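Local coordinates for protein GMP reductase (Trypanosoma brucei brucei, PDB 6JIG) that probably catalyses the irreversible NADPH-dependent deamination of GMP to IMP, helping to balance adenine and guanine nucleotides in the cell, at residues L267-V272 against A297-D302. The protein carries 1 engineered substitution. Residues are numbered along the deposited sequence; the frame is centred on the assembly and turned at random.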
loop_
_atom_site.group_PDB
_atom_site.type_symbol
_atom_site.label_atom_id
_atom_site.label_comp_id
_atom_site.label_asym_id
_atom_site.label_seq_id
_atom_site.Cartn_x
_atom_site.Cartn_y
_atom_site.Cartn_z
ATOM N N LEU A 267 -46.364 9.930 -13.636
ATOM C CA LEU A 267 -45.772 9.690 -14.949
ATOM C C LEU A 267 -45.747 8.204 -15.269
ATOM O O LEU A 267 -46.076 7.782 -16.391
ATOM C CB LEU A 267 -44.349 10.245 -14.997
ATOM C CG LEU A 267 -44.151 11.761 -15.094
ATOM C CD1 LEU A 267 -42.700 12.052 -15.411
ATOM C CD2 LEU A 267 -45.055 12.350 -16.146
ATOM N N CYS A 268 -45.338 7.395 -14.291
ATOM C CA CYS A 268 -45.269 5.958 -14.516
ATOM C C CYS A 268 -46.657 5.347 -14.528
ATOM O O CYS A 268 -46.970 4.515 -15.383
ATOM C CB CYS A 268 -44.400 5.305 -13.420
ATOM S SG CYS A 268 -44.212 3.523 -13.615
ATOM N N ILE A 269 -47.513 5.754 -13.590
ATOM C CA ILE A 269 -48.864 5.202 -13.525
ATOM C C ILE A 269 -49.632 5.493 -14.812
ATOM O O ILE A 269 -50.388 4.649 -15.316
ATOM C CB ILE A 269 -49.595 5.769 -12.296
ATOM C CG1 ILE A 269 -49.070 5.122 -11.006
ATOM C CG2 ILE A 269 -51.100 5.608 -12.417
ATOM C CD1 ILE A 269 -49.348 5.955 -9.758
ATOM N N ASN A 270 -49.446 6.691 -15.361
ATOM C CA ASN A 270 -50.173 7.075 -16.565
ATOM C C ASN A 270 -49.613 6.387 -17.802
ATOM O O ASN A 270 -50.363 6.099 -18.743
ATOM C CB ASN A 270 -50.146 8.596 -16.716
ATOM C CG ASN A 270 -50.991 9.287 -15.668
ATOM O OD1 ASN A 270 -51.913 8.688 -15.112
ATOM N ND2 ASN A 270 -50.691 10.552 -15.396
ATOM N N MET A 271 -48.307 6.104 -17.819
ATOM C CA MET A 271 -47.749 5.323 -18.917
ATOM C C MET A 271 -48.291 3.897 -18.903
ATOM O O MET A 271 -48.621 3.345 -19.962
ATOM C CB MET A 271 -46.220 5.325 -18.845
ATOM C CG MET A 271 -45.548 4.738 -20.074
ATOM S SD MET A 271 -45.899 5.755 -21.536
ATOM C CE MET A 271 -45.103 4.782 -22.803
ATOM N N VAL A 272 -48.412 3.294 -17.715
ATOM C CA VAL A 272 -49.001 1.959 -17.614
ATOM C C VAL A 272 -50.442 1.979 -18.110
ATOM O O VAL A 272 -50.870 1.096 -18.864
ATOM C CB VAL A 272 -48.933 1.436 -16.170
ATOM C CG1 VAL A 272 -49.695 0.114 -16.067
ATOM C CG2 VAL A 272 -47.484 1.249 -15.726
ATOM N N ALA A 297 -46.577 -0.388 -4.775
ATOM C CA ALA A 297 -47.051 -1.608 -5.427
ATOM C C ALA A 297 -48.550 -1.530 -5.680
ATOM O O ALA A 297 -49.029 -1.849 -6.778
ATOM C CB ALA A 297 -46.704 -2.830 -4.571
ATOM N N GLU A 298 -49.306 -1.101 -4.672
ATOM C CA GLU A 298 -50.749 -0.969 -4.825
ATOM C C GLU A 298 -51.095 -0.056 -5.992
ATOM O O GLU A 298 -51.968 -0.378 -6.807
ATOM C CB GLU A 298 -51.358 -0.437 -3.525
ATOM C CG GLU A 298 -52.877 -0.255 -3.566
ATOM C CD GLU A 298 -53.626 -1.578 -3.508
ATOM O OE1 GLU A 298 -53.105 -2.520 -2.867
ATOM O OE2 GLU A 298 -54.733 -1.677 -4.096
ATOM N N ALA A 299 -50.389 1.070 -6.118
ATOM C CA ALA A 299 -50.733 2.044 -7.151
ATOM C C ALA A 299 -50.439 1.503 -8.545
ATOM O O ALA A 299 -51.231 1.693 -9.482
ATOM C CB ALA A 299 -49.972 3.355 -6.908
ATOM N N LEU A 300 -49.294 0.851 -8.715
ATOM C CA LEU A 300 -48.957 0.342 -10.035
ATOM C C LEU A 300 -49.845 -0.843 -10.405
ATOM O O LEU A 300 -50.258 -0.971 -11.563
ATOM C CB LEU A 300 -47.474 -0.030 -10.110
ATOM C CG LEU A 300 -46.463 1.131 -10.197
ATOM C CD1 LEU A 300 -45.098 0.585 -10.571
ATOM C CD2 LEU A 300 -46.889 2.157 -11.218
ATOM N N ILE A 301 -50.173 -1.700 -9.434
ATOM C CA ILE A 301 -51.107 -2.790 -9.708
ATOM C C ILE A 301 -52.477 -2.236 -10.096
ATOM O O ILE A 301 -53.106 -2.705 -11.054
ATOM C CB ILE A 301 -51.206 -3.740 -8.504
ATOM C CG1 ILE A 301 -49.871 -4.463 -8.273
ATOM C CG2 ILE A 301 -52.334 -4.754 -8.724
ATOM C CD1 ILE A 301 -49.804 -5.176 -6.947
ATOM N N ASP A 302 -52.964 -1.237 -9.354
ATOM C CA ASP A 302 -54.249 -0.621 -9.683
ATOM C C ASP A 302 -54.220 0.044 -11.055
ATOM O O ASP A 302 -55.261 0.146 -11.718
ATOM C CB ASP A 302 -54.632 0.410 -8.612
ATOM C CG ASP A 302 -55.065 -0.229 -7.299
ATOM O OD1 ASP A 302 -55.312 -1.450 -7.256
ATOM O OD2 ASP A 302 -55.150 0.506 -6.294
#
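The CD2 methyl of Leu-300 fits between Cys-268 and Ile-269 of the facing helix, 3.8 Å from Cys-268 SG and 3.7 Å from Ile-269 CG1. Both are plain van der Waals contacts, and no hydrogen bond joins the two segments. With CG of Leu-300 anti to the carbonyl carbon (chi1 -75°) and CD1 extended away from CA (chi2 -167°), the other methyl, CD2, is the one turned to the neighbour. On the other helix, the CA–CB bond of Cys-268 points at the partner, and its sulfur touches the methyl from one flank. Ile-269 starts out less directly, but its longer branch, with CG1 beside the backbone N and the chain extended to CD1, swings in to meet Ala-299 CB at 3.9 Å. The Ile-269 and Leu-300 side chains pass each other at a slant, and the small Ala-299 receives the isoleucine tip on the more exposed side of the seam. The segments run nearly parallel, 25° apart, with axes 9.5 Å from each other at closest approach. This is the packing of successive outer helices in a TIM barrel: helix 266-277 makes the right-handed beta-alpha-beta crossover from strand 255-259 to strand 285-291, and helix 294-302 follows. Underneath, Leu-300 rests on Ala-288 and Ile-291 of strand 285-291 and on Leu-308 of strand 307-310, Val-272 also meets Ala-288, and helix 330-344 packs beyond, against Ile-301.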